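Local coordinates for protein flavoredoxin (Methanosarcina acetivorans, PDB 3BNK) that binds flavin mononucleotide and, as a member of the flavoredoxin family, probably serves in electron transport, at residues N24-A29 with I61-S66; A42-L47 with V134-A139; G50-H55 with F127-F132; L96-Y101 with I110-L115. All blocks are in the same frame, centred on the assembly; numbering follows the deposited sequence.

Interaction 1 of 4, residues N24-A29 with I61-S66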
loop_
_atom_site.group_PDB
_atom_site.type_symbol
_atom_site.label_atom_id
_atom_site.label_comp_id
_atom_site.label_asym_id
_atom_site.label_seq_id
_atom_site.Cartn_x
_atom_site.Cartn_y
_atom_site.Cartn_z
ATOM N N ASN B 24 -21.359 -4.996 3.735
ATOM C CA ASN B 24 -22.732 -5.435 3.563
ATOM C C ASN B 24 -23.235 -4.922 2.232
ATOM O O ASN B 24 -23.039 -3.752 1.902
ATOM C CB ASN B 24 -23.638 -4.932 4.689
ATOM C CG ASN B 24 -23.625 -5.845 5.908
ATOM O OD1 ASN B 24 -22.788 -6.746 6.030
ATOM N ND2 ASN B 24 -24.565 -5.619 6.809
ATOM N N VAL B 25 -23.845 -5.819 1.463
ATOM C CA VAL B 25 -24.497 -5.472 0.212
ATOM C C VAL B 25 -25.886 -6.076 0.327
ATOM O O VAL B 25 -26.024 -7.286 0.540
ATOM C CB VAL B 25 -23.756 -6.016 -1.037
ATOM C CG1 VAL B 25 -24.203 -5.253 -2.293
ATOM C CG2 VAL B 25 -22.230 -5.915 -0.885
ATOM N N LYS B 26 -26.905 -5.220 0.236
ATOM C CA LYS B 26 -28.301 -5.608 0.455
ATOM C C LYS B 26 -28.471 -6.427 1.745
ATOM O O LYS B 26 -29.178 -7.444 1.768
ATOM C CB LYS B 26 -28.862 -6.366 -0.759
ATOM C CG LYS B 26 -29.038 -5.517 -2.006
ATOM C CD LYS B 26 -29.290 -6.403 -3.225
ATOM C CE LYS B 26 -29.069 -5.636 -4.518
ATOM N NZ LYS B 26 -28.736 -6.563 -5.642
ATOM N N GLY B 27 -27.807 -5.974 2.807
ATOM C CA GLY B 27 -27.933 -6.577 4.134
ATOM C C GLY B 27 -27.119 -7.838 4.375
ATOM O O GLY B 27 -27.118 -8.367 5.498
ATOM N N LYS B 28 -26.424 -8.316 3.337
ATOM C CA LYS B 28 -25.649 -9.565 3.409
ATOM C C LYS B 28 -24.153 -9.302 3.288
ATOM O O LYS B 28 -23.723 -8.482 2.486
ATOM C CB LYS B 28 -26.110 -10.535 2.318
ATOM C CG LYS B 28 -25.645 -11.980 2.486
ATOM C CD LYS B 28 -26.613 -12.995 1.825
ATOM C CE LYS B 28 -26.872 -12.715 0.343
ATOM N NZ LYS B 28 -25.637 -12.624 -0.504
ATOM N N ALA B 29 -23.366 -10.013 4.089
ATOM C CA ALA B 29 -21.928 -9.803 4.124
ATOM C C ALA B 29 -21.265 -10.258 2.821
ATOM O O ALA B 29 -21.560 -11.339 2.275
ATOM C CB ALA B 29 -21.315 -10.503 5.316
ATOM N N ILE B 61 -20.506 -0.721 -0.138
ATOM C CA ILE B 61 -19.805 0.364 0.536
ATOM C C ILE B 61 -20.560 1.695 0.359
ATOM O O ILE B 61 -20.716 2.452 1.320
ATOM C CB ILE B 61 -18.316 0.467 0.137
ATOM C CG1 ILE B 61 -17.604 -0.870 0.426
ATOM C CG2 ILE B 61 -17.638 1.589 0.901
ATOM C CD1 ILE B 61 -16.124 -0.874 0.098
ATOM N N ALA B 62 -21.069 1.948 -0.848
ATOM C CA ALA B 62 -21.903 3.134 -1.082
ATOM C C ALA B 62 -23.179 3.139 -0.227
ATOM O O ALA B 62 -23.530 4.170 0.324
ATOM C CB ALA B 62 -22.225 3.284 -2.578
ATOM N N GLU B 63 -23.844 1.986 -0.110
ATOM C CA GLU B 63 -25.093 1.835 0.651
ATOM C C GLU B 63 -24.877 2.168 2.133
ATOM O O GLU B 63 -25.601 2.971 2.732
ATOM C CB GLU B 63 -25.628 0.384 0.545
ATOM C CG GLU B 63 -25.980 -0.139 -0.882
ATOM C CD GLU B 63 -26.347 -1.657 -0.957
ATOM O OE1 GLU B 63 -26.521 -2.328 0.079
ATOM O OE2 GLU B 63 -26.472 -2.178 -2.091
ATOM N N ASN B 64 -23.855 1.547 2.712
ATOM C CA ASN B 64 -23.634 1.589 4.150
ATOM C C ASN B 64 -22.680 2.665 4.625
ATOM O O ASN B 64 -22.691 3.019 5.797
ATOM C CB ASN B 64 -23.145 0.225 4.637
ATOM C CG ASN B 64 -24.200 -0.822 4.514
ATOM O OD1 ASN B 64 -25.169 -0.836 5.276
ATOM N ND2 ASN B 64 -24.041 -1.703 3.536
ATOM N N GLY B 65 -21.840 3.163 3.729
ATOM C CA GLY B 65 -20.835 4.137 4.121
ATOM C C GLY B 65 -19.879 3.543 5.132
ATOM O O GLY B 65 -19.428 4.240 6.046
ATOM N N SER B 66 -19.578 2.252 4.962
ATOM C CA SER B 66 -18.686 1.541 5.865
ATOM C C SER B 66 -18.071 0.323 5.187
ATOM O O SER B 66 -18.627 -0.205 4.232
ATOM C CB SER B 66 -19.408 1.122 7.148
ATOM O OG SER B 66 -20.220 -0.016 6.939
HETATM O O HOH W 1 -20.533 -2.252 4.531
HETATM O O HOH W 2 -26.831 -2.990 2.635
#
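Glu63 reaches from the end of helix 57-64 to the hairpin that joins strands 16-25 and 28-41. Its OE1 accepts a hydrogen bond from Lys26 N at 2.9 Å, nearly straight at 163°, on the syn lone pair. The chain beyond CG is extended (chi2 173°), which carries the carboxylate to the type I' turn from Val25 to Lys28. Two waters join in. Water 2 donates to Glu63 OE1 at 2.7 Å and accepts from Gly27 N and Asn64 ND2. Water 1 takes the N-H of Asn24 and donates to Ser66 O. Asn64 ND2 also lies 2.8 Å from Asn24 O, and its amide is held by Gly60 O and Thr106 OG1. Van der Waals touches are few, and each sets a carbon against a polar atom. Val25 CG1 passes 3.8 Å from Glu63 OE2, the two side chains crossing at about a right angle. Asn24 CB rests 3.5 Å from Asn64 ND2. With an alanine in place of Asn64, water 2 and Thr106 OG1 would each probably lose a partner, and a gap would open beside Asn24 CB. One carboxylate oxygen thus serves both a turn N-H and a water, a polar tie from hairpin tip to helix end.

Interaction 2 of 4, residues A42-L47 with V134-A139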
loop_
_atom_site.group_PDB
_atom_site.type_symbol
_atom_site.label_atom_id
_atom_site.label_comp_id
_atom_site.label_asym_id
_atom_site.label_seq_id
_atom_site.Cartn_x
_atom_site.Cartn_y
_atom_site.Cartn_z
ATOM N N ALA B 42 -3.029 10.771 8.760
ATOM C CA ALA B 42 -2.504 10.443 10.087
ATOM C C ALA B 42 -3.536 10.636 11.199
ATOM O O ALA B 42 -3.751 9.738 12.006
ATOM C CB ALA B 42 -1.268 11.262 10.373
ATOM N N ASN B 43 -4.176 11.808 11.226
ATOM C CA ASN B 43 -5.082 12.170 12.313
ATOM C C ASN B 43 -6.249 13.035 11.829
ATOM O O ASN B 43 -6.036 14.129 11.306
ATOM C CB ASN B 43 -4.304 12.861 13.436
ATOM C CG ASN B 43 -5.127 13.033 14.711
ATOM O OD1 ASN B 43 -6.101 12.308 14.963
ATOM N ND2 ASN B 43 -4.738 14.001 15.518
ATOM N N PRO B 44 -7.486 12.516 11.929
ATOM C CA PRO B 44 -7.848 11.162 12.365
ATOM C C PRO B 44 -7.274 10.075 11.434
ATOM O O PRO B 44 -7.046 10.333 10.258
ATOM C CB PRO B 44 -9.381 11.170 12.317
ATOM C CG PRO B 44 -9.751 12.282 11.416
ATOM C CD PRO B 44 -8.673 13.311 11.549
ATOM N N PRO B 45 -7.002 8.876 11.977
ATOM C CA PRO B 45 -6.426 7.800 11.162
ATOM C C PRO B 45 -7.366 7.380 10.014
ATOM O O PRO B 45 -8.469 6.916 10.265
ATOM C CB PRO B 45 -6.225 6.669 12.175
ATOM C CG PRO B 45 -7.201 6.986 13.292
ATOM C CD PRO B 45 -7.202 8.465 13.380
ATOM N N MET B 46 -6.929 7.596 8.771
ATOM C CA MET B 46 -7.689 7.193 7.580
ATOM C C MET B 46 -6.873 6.300 6.628
ATOM O O MET B 46 -5.673 6.509 6.444
ATOM C CB MET B 46 -8.172 8.423 6.790
ATOM C CG MET B 46 -8.968 9.468 7.591
ATOM S SD MET B 46 -9.355 10.957 6.621
ATOM C CE MET B 46 -10.295 10.271 5.284
ATOM N N LEU B 47 -7.547 5.315 6.030
ATOM C CA LEU B 47 -6.979 4.479 4.965
ATOM C C LEU B 47 -7.792 4.714 3.694
ATOM O O LEU B 47 -8.829 5.372 3.719
ATOM C CB LEU B 47 -7.099 2.983 5.290
ATOM C CG LEU B 47 -6.769 2.193 6.553
ATOM C CD1 LEU B 47 -7.587 0.927 6.606
ATOM C CD2 LEU B 47 -5.273 1.823 6.624
ATOM N N VAL B 134 -12.140 6.428 0.839
ATOM C CA VAL B 134 -11.334 6.869 1.994
ATOM C C VAL B 134 -12.159 6.720 3.289
ATOM O O VAL B 134 -13.265 7.273 3.421
ATOM C CB VAL B 134 -10.744 8.314 1.820
ATOM C CG1 VAL B 134 -9.861 8.687 2.992
ATOM C CG2 VAL B 134 -9.922 8.421 0.540
ATOM N N GLY B 135 -11.632 5.927 4.217
ATOM C CA GLY B 135 -12.342 5.615 5.434
ATOM C C GLY B 135 -11.530 5.915 6.674
ATOM O O GLY B 135 -10.324 5.686 6.702
ATOM N N GLU B 136 -12.198 6.435 7.696
ATOM C CA GLU B 136 -11.583 6.596 9.005
ATOM C C GLU B 136 -11.613 5.259 9.721
ATOM O O GLU B 136 -12.635 4.571 9.723
ATOM C CB GLU B 136 -12.320 7.660 9.841
ATOM C CG GLU B 136 -11.594 8.027 11.150
ATOM C CD GLU B 136 -12.372 9.008 12.038
ATOM O OE1 GLU B 136 -13.181 9.795 11.509
ATOM O OE2 GLU B 136 -12.155 8.987 13.270
ATOM N N ILE B 137 -10.490 4.876 10.310
ATOM C CA ILE B 137 -10.455 3.669 11.125
ATOM C C ILE B 137 -11.066 4.007 12.485
ATOM O O ILE B 137 -10.461 4.706 13.317
ATOM C CB ILE B 137 -9.020 3.099 11.283
ATOM C CG1 ILE B 137 -8.367 2.896 9.909
ATOM C CG2 ILE B 137 -9.040 1.774 12.075
ATOM C CD1 ILE B 137 -6.835 2.764 9.993
ATOM N N ILE B 138 -12.286 3.535 12.697
ATOM C CA ILE B 138 -12.999 3.908 13.905
ATOM C C ILE B 138 -12.760 2.890 15.010
ATOM O O ILE B 138 -12.722 3.251 16.185
ATOM C CB ILE B 138 -14.506 4.170 13.653
ATOM C CG1 ILE B 138 -15.235 2.881 13.299
ATOM C CG2 ILE B 138 -14.703 5.287 12.600
ATOM C CD1 ILE B 138 -15.935 2.205 14.507
ATOM N N ALA B 139 -12.576 1.629 14.627
ATOM C CA ALA B 139 -12.199 0.587 15.579
ATOM C C ALA B 139 -11.269 -0.416 14.918
ATOM O O ALA B 139 -11.398 -0.710 13.719
ATOM C CB ALA B 139 -13.437 -0.111 16.164
#
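Leu47 and Ile137 make the main apolar touch, with Leu47 CG 3.5 Å from Ile137 CD1, a close fit for two carbons. Both Leu47 methyls also lie near Ile137 CD1. The ethyl arm of Ile137 is put there by chi1 of -53°, with CG1 anti to the carbonyl carbon. Next to this pair, Leu47 and Gly135 exchange two backbone hydrogen bonds, each 2.9 Å. Ile137 N donates to Pro45 O at 2.9 Å. Glu136 sends its extended chain past Pro45 O, where CG sits 3.4 Å away, and lays its carboxylate beside Pro44 CB. These bonds pair the start of strand 46-52 with strand 130-142 in the antiparallel sheet of the flavin reductase-like domain. Leu47 and Gly135 form a hydrogen-bonded pair, and Met46 and Glu136 a non-hydrogen-bonded one. Pro44, preceded by a cis peptide bond, lies in the loop leading into the strand. Further out, Leu117 of strand 115-126 packs on Leu47. The second subunit closes over the same region, with its Ile13 on Leu47 and its Val11 on Ile137. Ala42 N, at the far end of the loop, donates to Asn130 OD1 of the second subunit.

Interaction 3 of 4, residues G50-H55 with F127-F132. With FMN (flavin mononucleotide), chain D.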
loop_
_atom_site.group_PDB
_atom_site.type_symbol
_atom_site.label_atom_id
_atom_site.label_comp_id
_atom_site.label_asym_id
_atom_site.label_seq_id
_atom_site.Cartn_x
_atom_site.Cartn_y
_atom_site.Cartn_z
ATOM N N GLY B 50 -8.926 0.728 -3.027
ATOM C CA GLY B 50 -9.140 0.781 -4.472
ATOM C C GLY B 50 -9.953 -0.385 -5.019
ATOM O O GLY B 50 -9.567 -1.557 -4.889
ATOM N N VAL B 51 -11.090 -0.054 -5.627
ATOM C CA VAL B 51 -12.085 -1.058 -5.977
ATOM C C VAL B 51 -12.637 -0.819 -7.378
ATOM O O VAL B 51 -13.251 0.207 -7.645
ATOM C CB VAL B 51 -13.258 -1.151 -4.936
ATOM C CG1 VAL B 51 -14.145 -2.346 -5.258
ATOM C CG2 VAL B 51 -12.744 -1.271 -3.483
ATOM N N ASN B 52 -12.416 -1.789 -8.259
ATOM C CA ASN B 52 -12.928 -1.706 -9.620
ATOM C C ASN B 52 -14.438 -1.500 -9.679
ATOM O O ASN B 52 -15.201 -2.124 -8.939
ATOM C CB ASN B 52 -12.500 -2.913 -10.459
ATOM C CG ASN B 52 -12.535 -2.618 -11.948
ATOM O OD1 ASN B 52 -13.595 -2.623 -12.564
ATOM N ND2 ASN B 52 -11.373 -2.336 -12.526
ATOM N N LYS B 53 -14.853 -0.584 -10.552
ATOM C CA LYS B 53 -16.262 -0.277 -10.755
ATOM C C LYS B 53 -17.067 -1.500 -11.210
ATOM O O LYS B 53 -18.290 -1.494 -11.114
ATOM C CB LYS B 53 -16.414 0.877 -11.749
ATOM C CG LYS B 53 -15.908 2.216 -11.236
ATOM C CD LYS B 53 -16.041 3.301 -12.297
ATOM C CE LYS B 53 -16.110 4.651 -11.646
ATOM N NZ LYS B 53 -15.994 5.754 -12.627
ATOM N N SER B 54 -16.380 -2.543 -11.682
ATOM C CA SER B 54 -17.043 -3.769 -12.162
ATOM C C SER B 54 -17.479 -4.704 -11.040
ATOM O O SER B 54 -18.327 -5.586 -11.262
ATOM C CB SER B 54 -16.197 -4.521 -13.206
ATOM O OG SER B 54 -15.077 -5.198 -12.630
ATOM N N HIS B 55 -16.944 -4.490 -9.836
ATOM C CA HIS B 55 -17.226 -5.386 -8.700
ATOM C C HIS B 55 -18.556 -5.120 -7.994
ATOM O O HIS B 55 -19.172 -4.048 -8.137
ATOM C CB HIS B 55 -16.089 -5.377 -7.673
ATOM C CG HIS B 55 -14.742 -5.676 -8.251
ATOM N ND1 HIS B 55 -14.552 -6.560 -9.288
ATOM C CD2 HIS B 55 -13.511 -5.225 -7.913
ATOM C CE1 HIS B 55 -13.265 -6.621 -9.582
ATOM N NE2 HIS B 55 -12.613 -5.824 -8.760
ATOM N N PHE B 127 -12.552 7.526 -10.049
ATOM C CA PHE B 127 -11.618 7.575 -11.158
ATOM C C PHE B 127 -12.227 6.736 -12.274
ATOM O O PHE B 127 -13.257 6.092 -12.044
ATOM C CB PHE B 127 -10.213 7.112 -10.708
ATOM C CG PHE B 127 -9.685 7.895 -9.535
ATOM C CD1 PHE B 127 -9.706 7.354 -8.250
ATOM C CD2 PHE B 127 -9.230 9.203 -9.704
ATOM C CE1 PHE B 127 -9.243 8.093 -7.159
ATOM C CE2 PHE B 127 -8.772 9.949 -8.615
ATOM C CZ PHE B 127 -8.771 9.393 -7.345
ATOM N N PRO B 128 -11.638 6.772 -13.491
ATOM C CA PRO B 128 -12.294 6.142 -14.654
ATOM C C PRO B 128 -12.806 4.705 -14.476
ATOM O O PRO B 128 -13.941 4.413 -14.883
ATOM C CB PRO B 128 -11.212 6.188 -15.740
ATOM C CG PRO B 128 -10.373 7.387 -15.373
ATOM C CD PRO B 128 -10.367 7.432 -13.866
ATOM N N THR B 129 -11.986 3.825 -13.886
ATOM C CA THR B 129 -12.312 2.393 -13.767
ATOM C C THR B 129 -12.518 1.887 -12.320
ATOM O O THR B 129 -12.941 0.742 -12.114
ATOM C CB THR B 129 -11.257 1.502 -14.501
ATOM O OG1 THR B 129 -9.973 1.652 -13.899
ATOM C CG2 THR B 129 -11.155 1.850 -16.005
ATOM N N ASN B 130 -12.247 2.745 -11.332
ATOM C CA ASN B 130 -12.231 2.357 -9.918
ATOM C C ASN B 130 -12.802 3.438 -9.011
ATOM O O ASN B 130 -12.729 4.627 -9.318
ATOM C CB ASN B 130 -10.785 2.087 -9.444
ATOM C CG ASN B 130 -10.088 1.005 -10.239
ATOM O OD1 ASN B 130 -9.736 1.204 -11.401
ATOM N ND2 ASN B 130 -9.872 -0.151 -9.613
ATOM N N TYR B 131 -13.358 3.020 -7.881
ATOM C CA TYR B 131 -13.495 3.924 -6.754
ATOM C C TYR B 131 -12.309 3.760 -5.809
ATOM O O TYR B 131 -11.706 2.679 -5.730
ATOM C CB TYR B 131 -14.801 3.699 -5.985
ATOM C CG TYR B 131 -16.021 3.901 -6.832
ATOM C CD1 TYR B 131 -16.667 2.815 -7.412
ATOM C CD2 TYR B 131 -16.512 5.188 -7.087
ATOM C CE1 TYR B 131 -17.790 2.996 -8.215
ATOM C CE2 TYR B 131 -17.631 5.375 -7.896
ATOM C CZ TYR B 131 -18.261 4.268 -8.455
ATOM O OH TYR B 131 -19.367 4.434 -9.255
ATOM N N PHE B 132 -11.978 4.850 -5.119
ATOM C CA PHE B 132 -11.093 4.814 -3.968
ATOM C C PHE B 132 -11.886 5.391 -2.790
ATOM O O PHE B 132 -12.131 6.608 -2.705
ATOM C CB PHE B 132 -9.791 5.565 -4.247
ATOM C CG PHE B 132 -8.638 5.177 -3.338
ATOM C CD1 PHE B 132 -7.969 3.958 -3.507
ATOM C CD2 PHE B 132 -8.182 6.057 -2.349
ATOM C CE1 PHE B 132 -6.882 3.607 -2.685
ATOM C CE2 PHE B 132 -7.083 5.712 -1.515
ATOM C CZ PHE B 132 -6.441 4.490 -1.692
HETATM N N1 FMN D . -9.978 -5.918 -7.136
HETATM C C2 FMN D . -10.007 -4.559 -6.894
HETATM O O2 FMN D . -10.892 -3.884 -7.408
HETATM N N3 FMN D . -9.057 -3.971 -6.076
HETATM C C4 FMN D . -8.074 -4.762 -5.506
HETATM O O4 FMN D . -7.229 -4.234 -4.793
HETATM C C4A FMN D . -8.042 -6.140 -5.754
HETATM N N5 FMN D . -7.054 -6.941 -5.196
HETATM C C5A FMN D . -7.032 -8.304 -5.425
HETATM C C6 FMN D . -6.035 -9.079 -4.818
HETATM C C7 FMN D . -5.991 -10.462 -5.045
HETATM C C7M FMN D . -4.977 -11.276 -4.300
HETATM C C8 FMN D . -6.951 -11.064 -5.873
HETATM C C8M FMN D . -7.083 -12.571 -5.943
HETATM C C9 FMN D . -7.954 -10.280 -6.459
HETATM C C9A FMN D . -8.010 -8.903 -6.237
HETATM N N10 FMN D . -9.007 -8.107 -6.812
HETATM C C10 FMN D . -9.012 -6.728 -6.575
HETATM C "C1'" FMN D . -10.127 -8.730 -7.603
HETATM C "C2'" FMN D . -11.424 -8.847 -6.814
HETATM O "O2'" FMN D . -11.160 -9.298 -5.498
HETATM C "C3'" FMN D . -12.368 -9.863 -7.461
HETATM O "O3'" FMN D . -12.757 -9.490 -8.771
HETATM C "C4'" FMN D . -13.579 -10.143 -6.572
HETATM O "O4'" FMN D . -14.252 -11.267 -7.073
HETATM C "C5'" FMN D . -14.566 -8.990 -6.447
HETATM O "O5'" FMN D . -15.551 -9.468 -5.549
HETATM P P FMN D . -17.054 -8.878 -5.504
HETATM O O1P FMN D . -17.606 -8.844 -6.899
HETATM O O2P FMN D . -16.972 -7.475 -4.979
HETATM O O3P FMN D . -17.941 -9.681 -4.593
HETATM O O HOH W 3 -8.775 -2.984 -10.537
#
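Val51 and Tyr131 hold the tight part of this contact. Their backbones exchange two hydrogen bonds, each 2.8 Å. Phe132 CD1 comes 3.4 Å from Gly50 N, where glycine has no side chain in the way. Lys53 N then closes the ladder on Thr129 O, almost straight at 177°. The side nearer solvent, with exposed Pro128, is looser and spanned by the long Lys53 chain. Extended beyond CG (chi2 178°), it lays CE over one face of the Tyr131 ring, 4.2 Å from the centroid. Its NZ donates to Phe127 O at 2.8 Å and pairs with Glu126. A methionine at Lys53 would probably leave Glu126 without its charged mate and Phe127 O without this donor. On the flavin side, Asn52 N donates to FMN O2 and FMN N3 to Gly50 O, each at 2.7 Å. His55 NE2 adds a weak bond to FMN N1. The end of strand 46-52 and its type I turn make part of the FMN site, at the flavin's pyrimidine end.

Interaction 4 of 4, residues L96-Y101 with I110-L115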
loop_
_atom_site.group_PDB
_atom_site.type_symbol
_atom_site.label_atom_id
_atom_site.label_comp_id
_atom_site.label_asym_id
_atom_site.label_seq_id
_atom_site.Cartn_x
_atom_site.Cartn_y
_atom_site.Cartn_z
ATOM N N LEU B 96 -18.527 -18.159 3.996
ATOM C CA LEU B 96 -17.172 -18.706 3.906
ATOM C C LEU B 96 -16.426 -18.617 5.239
ATOM O O LEU B 96 -15.645 -19.513 5.591
ATOM C CB LEU B 96 -16.374 -17.990 2.807
ATOM C CG LEU B 96 -15.511 -18.790 1.817
ATOM C CD1 LEU B 96 -14.240 -18.021 1.543
ATOM C CD2 LEU B 96 -15.158 -20.206 2.278
ATOM N N PHE B 97 -16.690 -17.535 5.973
ATOM C CA PHE B 97 -15.995 -17.217 7.216
ATOM C C PHE B 97 -16.996 -17.054 8.368
ATOM O O PHE B 97 -18.208 -16.942 8.137
ATOM C CB PHE B 97 -15.200 -15.911 7.062
ATOM C CG PHE B 97 -14.220 -15.898 5.905
ATOM C CD1 PHE B 97 -14.447 -15.083 4.795
ATOM C CD2 PHE B 97 -13.064 -16.663 5.937
ATOM C CE1 PHE B 97 -13.535 -15.045 3.720
ATOM C CE2 PHE B 97 -12.159 -16.637 4.869
ATOM C CZ PHE B 97 -12.393 -15.821 3.767
ATOM N N GLU B 98 -16.486 -17.060 9.599
ATOM C CA GLU B 98 -17.253 -16.627 10.761
ATOM C C GLU B 98 -17.223 -15.103 10.786
ATOM O O GLU B 98 -16.156 -14.491 10.888
ATOM C CB GLU B 98 -16.659 -17.171 12.067
ATOM C CG GLU B 98 -16.933 -18.637 12.369
ATOM C CD GLU B 98 -16.352 -19.075 13.719
ATOM O OE1 GLU B 98 -17.089 -19.729 14.498
ATOM O OE2 GLU B 98 -15.166 -18.749 14.007
ATOM N N VAL B 99 -18.399 -14.493 10.693
ATOM C CA VAL B 99 -18.492 -13.041 10.592
ATOM C C VAL B 99 -18.920 -12.389 11.912
ATOM O O VAL B 99 -19.857 -12.843 12.575
ATOM C CB VAL B 99 -19.420 -12.611 9.414
ATOM C CG1 VAL B 99 -19.637 -11.092 9.401
ATOM C CG2 VAL B 99 -18.842 -13.089 8.081
ATOM N N PHE B 100 -18.209 -11.330 12.282
ATOM C CA PHE B 100 -18.594 -10.484 13.408
ATOM C C PHE B 100 -18.675 -9.016 12.976
ATOM O O PHE B 100 -17.981 -8.576 12.054
ATOM C CB PHE B 100 -17.664 -10.693 14.626
ATOM C CG PHE B 100 -16.312 -10.019 14.512
ATOM C CD1 PHE B 100 -16.050 -8.834 15.211
ATOM C CD2 PHE B 100 -15.294 -10.568 13.730
ATOM C CE1 PHE B 100 -14.811 -8.189 15.114
ATOM C CE2 PHE B 100 -14.047 -9.936 13.637
ATOM C CZ PHE B 100 -13.816 -8.738 14.332
ATOM N N TYR B 101 -19.555 -8.276 13.637
ATOM C CA TYR B 101 -19.714 -6.856 13.409
ATOM C C TYR B 101 -19.231 -6.093 14.629
ATOM O O TYR B 101 -18.980 -6.682 15.691
ATOM C CB TYR B 101 -21.178 -6.535 13.100
ATOM C CG TYR B 101 -21.628 -7.016 11.733
ATOM C CD1 TYR B 101 -22.143 -8.311 11.560
ATOM C CD2 TYR B 101 -21.530 -6.188 10.614
ATOM C CE1 TYR B 101 -22.561 -8.766 10.296
ATOM C CE2 TYR B 101 -21.950 -6.627 9.345
ATOM C CZ TYR B 101 -22.461 -7.919 9.196
ATOM O OH TYR B 101 -22.875 -8.370 7.957
ATOM N N ILE B 110 -13.993 -10.495 9.685
ATOM C CA ILE B 110 -13.700 -11.936 9.640
ATOM C C ILE B 110 -12.990 -12.398 10.911
ATOM O O ILE B 110 -11.874 -11.960 11.207
ATOM C CB ILE B 110 -12.837 -12.315 8.414
ATOM C CG1 ILE B 110 -13.550 -11.947 7.108
ATOM C CG2 ILE B 110 -12.501 -13.831 8.433
ATOM C CD1 ILE B 110 -12.656 -11.993 5.886
ATOM N N LYS B 111 -13.628 -13.302 11.643
ATOM C CA LYS B 111 -13.111 -13.742 12.941
ATOM C C LYS B 111 -11.718 -14.362 12.840
ATOM O O LYS B 111 -10.873 -14.153 13.708
ATOM C CB LYS B 111 -14.088 -14.726 13.604
ATOM C CG LYS B 111 -15.277 -14.049 14.230
ATOM C CD LYS B 111 -16.356 -15.037 14.649
ATOM C CE LYS B 111 -17.522 -14.331 15.326
ATOM N NZ LYS B 111 -18.546 -15.314 15.802
ATOM N N GLU B 112 -11.492 -15.112 11.762
ATOM C CA GLU B 112 -10.267 -15.881 11.589
ATOM C C GLU B 112 -9.052 -15.004 11.211
ATOM O O GLU B 112 -7.905 -15.376 11.475
ATOM C CB GLU B 112 -10.506 -17.021 10.593
ATOM C CG GLU B 112 -11.685 -17.968 10.998
ATOM C CD GLU B 112 -13.040 -17.714 10.270
ATOM O OE1 GLU B 112 -13.535 -16.578 10.224
ATOM O OE2 GLU B 112 -13.640 -18.686 9.766
ATOM N N CYS B 113 -9.315 -13.835 10.627
ATOM C CA CYS B 113 -8.255 -12.880 10.275
ATOM C C CYS B 113 -7.526 -12.324 11.512
ATOM O O CYS B 113 -8.114 -12.163 12.581
ATOM C CB CYS B 113 -8.794 -11.756 9.374
ATOM S SG CYS B 113 -9.061 -12.297 7.648
ATOM N N THR B 114 -6.240 -12.032 11.354
ATOM C CA THR B 114 -5.407 -11.679 12.488
ATOM C C THR B 114 -5.619 -10.253 12.976
ATOM O O THR B 114 -5.271 -9.919 14.120
ATOM C CB THR B 114 -3.918 -11.911 12.177
ATOM O OG1 THR B 114 -3.452 -10.920 11.246
ATOM C CG2 THR B 114 -3.714 -13.330 11.618
ATOM N N LEU B 115 -6.175 -9.422 12.097
ATOM C CA LEU B 115 -6.375 -7.997 12.348
ATOM C C LEU B 115 -7.532 -7.512 11.478
ATOM O O LEU B 115 -7.591 -7.814 10.277
ATOM C CB LEU B 115 -5.089 -7.200 12.046
ATOM C CG LEU B 115 -5.083 -5.659 12.107
ATOM C CD1 LEU B 115 -5.191 -5.091 13.556
ATOM C CD2 LEU B 115 -3.849 -5.112 11.435
#
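Lys111 lies across Glu98 and Phe100, where the short antiparallel pair of strands 99-100 and 109-110 runs out into a loop. Val99 and Ile110 form its non-hydrogen-bonded pair, and Lys111 N donates to Glu98 O at 2.9 Å. Lys111 CB sits 3.4 Å from the same Glu98 O. CG meets Phe100 CD2 at 3.5 Å. CD presses on Glu98 CB, the two side chains crossing at about a right angle. CE reaches Phe100 CB. Lys111 NZ ends 4.8 Å from Glu98 OE1, too far for a salt bridge, though a weak attraction is possible. The Phe100 ring turns its edge to the peptide between Ile110 and Lys111. Deeper in, Ile110 CD1 lies over one face of the Phe97 ring, 4.1 Å from its centroid, while Leu96 CB covers the opposite face. Leu31 of strand 28-41 packs on both Phe97 and Ile110. Lys111 O is taken by Lys4 NZ of the second subunit. Glu112 is bent at chi2 (100°), which turns its carboxylate back to the residue just before strand 99-100. There Glu98 N donates to Glu112 OE1 at 3.1 Å, on the syn side of the carboxylate, and more weakly to OE2.

Interactions 2 and 3 lie on the same two neighbouring strands, 46-52 and 130-142, with centres about 20 Å apart. Interaction 3 touches FMN directly, whereas the side chain of Leu47 in interaction 2 is about 11 Å from a bound FMN. Interaction 1 sits beside the site: the side chain of Val25 is about 7 Å from FMN and about 3 Å from that of Tyr56, an FMN-binding residue. Interactions 1 and 4 meet where Asn24 OD1 lies 2.5 Å from Tyr101 OH, a probable hydrogen bond. Interaction 4 is nested in the chain loops closed by interactions 2 and 3. These last three all touch the second subunit.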